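Local coordinates for dehydratase, IlvD/Edd family (Caulobacter crescentus, PDB 5OYN), which catalyses the dehydration of D-xylonate to 2-dehydro-3-deoxy-D-arabinonate, and of D-gluconate to its 2-dehydro-3-deoxy product, using a [2Fe-2S] cluster and magnesium, at residues 60-65 / 94-99; 154-159 / 228-233. All blocks are in the same frame, centred on the assembly; numbering follows the deposited sequence.

Overall arrangement
Both interactions reach the same four-stranded parallel sheet, ordered 90-95, 56-61, 130-135, 155-159. Interaction 1 joins the first two strands at their C-terminal ends, whereas interaction 2 sets the loop 228-233 along 155-159, the strand at the far side of the sheet. Their centres lie about 17 Å apart and their nearest atoms about 7 Å, with strand 130-135 between them: T134 OG1 hydrogen-bonds to A60 O and T62 OG1, and T135 meets V157 and S159. C137, a cluster ligand, follows this strand. The side chain of T62 is about 10 Å from the [2Fe-2S] cluster and that of S159 about 11 Å, so both contacts lie near the cofactor, though neither supplies a ligand to it.

Interaction 1: residues 60-65 / 94-99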
loop_
_atom_site.group_PDB
_atom_site.type_symbol
_atom_site.label_atom_id
_atom_site.label_comp_id
_atom_site.label_asym_id
_atom_site.label_seq_id
_atom_site.Cartn_x
_atom_site.Cartn_y
_atom_site.Cartn_z
ATOM N N ALA A 60 7.355 -7.368 -14.034
ATOM C CA ALA A 60 7.422 -6.105 -14.772
ATOM C C ALA A 60 6.086 -5.391 -14.608
ATOM O O ALA A 60 5.103 -5.711 -15.288
ATOM C CB ALA A 60 7.781 -6.328 -16.233
ATOM N N GLN A 61 6.061 -4.428 -13.681
ATOM C CA GLN A 61 4.854 -3.700 -13.314
ATOM C C GLN A 61 4.515 -2.657 -14.363
ATOM O O GLN A 61 5.348 -1.813 -14.707
ATOM C CB GLN A 61 5.043 -3.018 -11.964
ATOM C CG GLN A 61 3.849 -2.198 -11.536
ATOM C CD GLN A 61 2.609 -3.049 -11.359
ATOM O OE1 GLN A 61 1.875 -3.288 -12.315
ATOM N NE2 GLN A 61 2.378 -3.528 -10.135
ATOM N N THR A 62 3.283 -2.690 -14.851
ATOM C CA THR A 62 2.850 -1.707 -15.827
ATOM C C THR A 62 1.780 -0.767 -15.301
ATOM O O THR A 62 1.517 0.262 -15.936
ATOM C CB THR A 62 2.340 -2.403 -17.093
ATOM O OG1 THR A 62 1.287 -3.321 -16.754
ATOM C CG2 THR A 62 3.501 -3.132 -17.794
ATOM N N GLY A 63 1.183 -1.075 -14.153
ATOM C CA GLY A 63 0.131 -0.234 -13.618
ATOM C C GLY A 63 0.704 0.984 -12.925
ATOM O O GLY A 63 1.765 0.928 -12.308
ATOM N N SER A 64 -0.014 2.102 -13.053
ATOM C CA SER A 64 0.267 3.327 -12.308
ATOM C C SER A 64 -0.909 4.276 -12.491
ATOM O O SER A 64 -1.822 4.017 -13.283
ATOM C CB SER A 64 1.560 3.993 -12.765
ATOM O OG SER A 64 1.331 4.672 -13.981
ATOM N N ASP A 65 -0.867 5.388 -11.740
ATOM C CA ASP A 65 -1.873 6.441 -11.874
ATOM C C ASP A 65 -1.986 6.938 -13.312
ATOM O O ASP A 65 -3.075 7.315 -13.748
ATOM C CB ASP A 65 -1.542 7.623 -10.954
ATOM C CG ASP A 65 -1.699 7.292 -9.470
ATOM O OD1 ASP A 65 -2.309 6.249 -9.133
ATOM O OD2 ASP A 65 -1.210 8.090 -8.632
ATOM N N PHE A 94 9.364 -4.371 -10.467
ATOM C CA PHE A 94 10.071 -3.237 -11.032
ATOM C C PHE A 94 9.233 -2.689 -12.164
ATOM O O PHE A 94 8.363 -3.392 -12.686
ATOM C CB PHE A 94 11.470 -3.636 -11.529
ATOM C CG PHE A 94 11.452 -4.646 -12.642
ATOM C CD1 PHE A 94 11.371 -4.241 -13.969
ATOM C CD2 PHE A 94 11.515 -6.004 -12.364
ATOM C CE1 PHE A 94 11.347 -5.172 -14.989
ATOM C CE2 PHE A 94 11.492 -6.940 -13.387
ATOM C CZ PHE A 94 11.408 -6.521 -14.695
ATOM N N PRO A 95 9.448 -1.438 -12.548
ATOM C CA PRO A 95 8.564 -0.819 -13.537
ATOM C C PRO A 95 9.152 -0.795 -14.933
ATOM O O PRO A 95 10.334 -1.108 -15.132
ATOM C CB PRO A 95 8.396 0.598 -12.990
ATOM C CG PRO A 95 9.716 0.891 -12.337
ATOM C CD PRO A 95 10.311 -0.435 -11.894
ATOM N N VAL A 96 8.317 -0.416 -15.900
ATOM C CA VAL A 96 8.723 -0.176 -17.271
ATOM C C VAL A 96 8.209 1.196 -17.688
ATOM O O VAL A 96 7.484 1.860 -16.953
ATOM C CB VAL A 96 8.215 -1.270 -18.237
ATOM C CG1 VAL A 96 8.950 -2.565 -17.980
ATOM C CG2 VAL A 96 6.718 -1.469 -18.079
ATOM N N HIS A 97 8.606 1.616 -18.877
ATOM C CA HIS A 97 8.081 2.844 -19.443
ATOM C C HIS A 97 6.554 2.764 -19.477
ATOM O O HIS A 97 6.003 1.740 -19.903
ATOM C CB HIS A 97 8.667 3.043 -20.839
ATOM C CG HIS A 97 8.216 4.296 -21.514
ATOM N ND1 HIS A 97 8.535 5.550 -21.042
ATOM C CD2 HIS A 97 7.460 4.487 -22.621
ATOM C CE1 HIS A 97 7.998 6.462 -21.833
ATOM N NE2 HIS A 97 7.339 5.844 -22.797
ATOM N N PRO A 98 5.844 3.776 -18.982
ATOM C CA PRO A 98 4.379 3.705 -18.944
ATOM C C PRO A 98 3.767 3.948 -20.305
ATOM O O PRO A 98 4.314 4.670 -21.141
ATOM C CB PRO A 98 3.999 4.829 -17.972
ATOM C CG PRO A 98 5.082 5.817 -18.121
ATOM C CD PRO A 98 6.340 4.979 -18.293
ATOM N N ILE A 99 2.609 3.329 -20.521
ATOM C CA ILE A 99 1.891 3.443 -21.788
ATOM C C ILE A 99 0.393 3.492 -21.503
ATOM O O ILE A 99 -0.172 2.544 -20.947
ATOM C CB ILE A 99 2.194 2.287 -22.753
ATOM C CG1 ILE A 99 3.714 2.068 -22.911
ATOM C CG2 ILE A 99 1.487 2.543 -24.082
ATOM C CD1 ILE A 99 4.103 1.079 -24.019
#
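F94 turns one face of its ring to A60. From CB the chain turns to put CG between the backbone N and the carbonyl carbon (chi1 63°), which swings the ring back over strand 56-61. Its far rim does the touching: CE1 and CZ each come within 3.9 Å of A60 CB, and A60 CA sits over that face toward the same rim, 4.2 Å from the centroid, in a CH-pi contact. L119 and T122 of helix 109-125 also pack on F94, as does I66 of a second subunit. With an alanine here, A60 is likely to lose its aromatic cover and a gap to open between the sheet and that helix. The backbones meet as neighbouring parallel strands of a beta-alpha-beta unit, connected through helix 73-87. Q61 N gives F94 O a straight bond of 2.7 Å, and a weak one of 3.5 Å returns from V96 N to Q61 O as the strands end. T62 CG2 and V96 CG2 lie side by side at 3.6 Å. Q61 bends at chi2 and leads its amide away from 94-99: OE1 accepts G63 N at 3.0 Å from above the carbonyl plane, while NE2 reaches E93 and the carbonyl of H73.

Interaction 2: residues 154-159 / 228-233; sequences PAIVLS and LSLTGC
C233 and S159 turn their side chains toward each other at the C-terminal end of strand 155-159. With SG anti to the backbone N (chi1 -173°), the thiol reaches across to the strand, where S159 N gives it a weak but straight hydrogen bond of 3.6 Å. L158 sends its CB away from the loop, yet CD1 returns to meet the same sulfur at 4.0 Å. S159 OG lies beside SG and has N220 as its main protein partner; a water that donates to OG at 2.6 Å also stands 3.1 Å from S229 OG, bridging the two serines. Farther back along the strand, V157 CB and S229 CB meet at 4.1 Å, and S229 CB lies against V157 O. That carbonyl accepts a second water, which in turn takes the N-H of L230, so a water links V157 O to L230 N across the contact. Direct backbone pairing is limited to V157 N to L228 O, 2.9 Å and nearly straight at the hydrogen (172°). I156 runs fully extended, its CG1 passing L228 O and its CD1 ending near L230 CD2. The loop then reverses in a type II beta turn from L230 to C233, closed by C233 N on L230 O, with G232 at the third position. On one flank strand 130-135 is the hydrogen-bonded neighbour of 155-159. I145 of helix 141-151 packs against V157 and L228, while T250 of helix 241-259 meets both I156 and L158.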
loop_
_atom_site.group_PDB
_atom_site.type_symbol
_atom_site.label_atom_id
_atom_site.label_comp_id
_atom_site.label_asym_id
_atom_site.label_seq_id
_atom_site.Cartn_x
_atom_site.Cartn_y
_atom_site.Cartn_z
ATOM N N PRO A 154 12.894 -17.474 -18.990
ATOM C CA PRO A 154 11.508 -17.955 -18.869
ATOM C C PRO A 154 10.562 -16.834 -18.450
ATOM O O PRO A 154 10.831 -16.084 -17.509
ATOM C CB PRO A 154 11.600 -19.055 -17.807
ATOM C CG PRO A 154 13.045 -19.435 -17.749
ATOM C CD PRO A 154 13.829 -18.236 -18.146
ATOM N N ALA A 155 9.457 -16.710 -19.188
ATOM C CA ALA A 155 8.520 -15.604 -19.065
ATOM C C ALA A 155 7.100 -16.141 -19.011
ATOM O O ALA A 155 6.834 -17.285 -19.378
ATOM C CB ALA A 155 8.652 -14.633 -20.235
ATOM N N ILE A 156 6.179 -15.298 -18.552
ATOM C CA ILE A 156 4.761 -15.651 -18.536
ATOM C C ILE A 156 3.975 -14.353 -18.447
ATOM O O ILE A 156 4.382 -13.412 -17.756
ATOM C CB ILE A 156 4.451 -16.632 -17.379
ATOM C CG1 ILE A 156 3.078 -17.267 -17.520
ATOM C CG2 ILE A 156 4.636 -15.975 -15.999
ATOM C CD1 ILE A 156 2.780 -18.228 -16.352
ATOM N N VAL A 157 2.872 -14.280 -19.203
ATOM C CA VAL A 157 2.060 -13.069 -19.236
ATOM C C VAL A 157 0.956 -13.186 -18.202
ATOM O O VAL A 157 0.331 -14.246 -18.054
ATOM C CB VAL A 157 1.470 -12.819 -20.633
ATOM C CG1 VAL A 157 0.279 -11.863 -20.541
ATOM C CG2 VAL A 157 2.531 -12.268 -21.583
ATOM N N LEU A 158 0.727 -12.095 -17.471
ATOM C CA LEU A 158 -0.437 -11.954 -16.610
ATOM C C LEU A 158 -1.246 -10.780 -17.123
ATOM O O LEU A 158 -0.744 -9.652 -17.166
ATOM C CB LEU A 158 -0.045 -11.745 -15.145
ATOM C CG LEU A 158 -1.250 -11.564 -14.210
ATOM C CD1 LEU A 158 -2.200 -12.770 -14.254
ATOM C CD2 LEU A 158 -0.772 -11.323 -12.819
ATOM N N SER A 159 -2.484 -11.043 -17.519
ATOM C CA SER A 159 -3.355 -10.007 -18.057
ATOM C C SER A 159 -4.066 -9.288 -16.920
ATOM O O SER A 159 -4.418 -9.904 -15.913
ATOM C CB SER A 159 -4.396 -10.603 -19.008
ATOM O OG SER A 159 -3.787 -11.400 -20.008
ATOM N N LEU A 228 1.469 -18.349 -23.921
ATOM C CA LEU A 228 2.325 -17.566 -23.043
ATOM C C LEU A 228 1.668 -17.199 -21.711
ATOM O O LEU A 228 2.335 -16.627 -20.844
ATOM C CB LEU A 228 2.769 -16.291 -23.769
ATOM C CG LEU A 228 4.066 -16.461 -24.566
ATOM C CD1 LEU A 228 4.479 -15.175 -25.283
ATOM C CD2 LEU A 228 5.165 -16.932 -23.634
ATOM N N SER A 229 0.389 -17.511 -21.525
ATOM C CA SER A 229 -0.280 -17.282 -20.256
ATOM C C SER A 229 -1.130 -18.499 -19.938
ATOM O O SER A 229 -1.385 -19.335 -20.808
ATOM C CB SER A 229 -1.144 -16.023 -20.295
ATOM O OG SER A 229 -2.223 -16.217 -21.172
ATOM N N LEU A 230 -1.554 -18.604 -18.678
ATOM C CA LEU A 230 -2.322 -19.764 -18.250
ATOM C C LEU A 230 -3.693 -19.774 -18.913
ATOM O O LEU A 230 -4.205 -18.751 -19.370
ATOM C CB LEU A 230 -2.473 -19.789 -16.730
ATOM C CG LEU A 230 -1.188 -19.943 -15.898
ATOM C CD1 LEU A 230 -1.517 -19.995 -14.427
ATOM C CD2 LEU A 230 -0.361 -21.177 -16.314
ATOM N N THR A 231 -4.285 -20.956 -18.986
ATOM C CA THR A 231 -5.554 -21.086 -19.684
ATOM C C THR A 231 -6.615 -20.280 -18.951
ATOM O O THR A 231 -6.754 -20.385 -17.727
ATOM C CB THR A 231 -5.974 -22.557 -19.786
ATOM O OG1 THR A 231 -4.869 -23.350 -20.230
ATOM C CG2 THR A 231 -7.093 -22.716 -20.765
ATOM N N GLY A 232 -7.354 -19.470 -19.705
ATOM C CA GLY A 232 -8.413 -18.651 -19.165
ATOM C C GLY A 232 -7.973 -17.290 -18.690
ATOM O O GLY A 232 -8.819 -16.504 -18.254
ATOM N N CYS A 233 -6.683 -16.976 -18.800
ATOM C CA CYS A 233 -6.143 -15.744 -18.245
ATOM C C CYS A 233 -6.668 -14.497 -18.961
ATOM O O CYS A 233 -6.964 -13.483 -18.316
ATOM C CB CYS A 233 -4.623 -15.793 -18.316
ATOM S SG CYS A 233 -3.789 -14.442 -17.505
HETATM O O HOH W 1 -0.974 -16.222 -16.981
HETATM O O HOH W 2 -3.568 -13.485 -21.536
#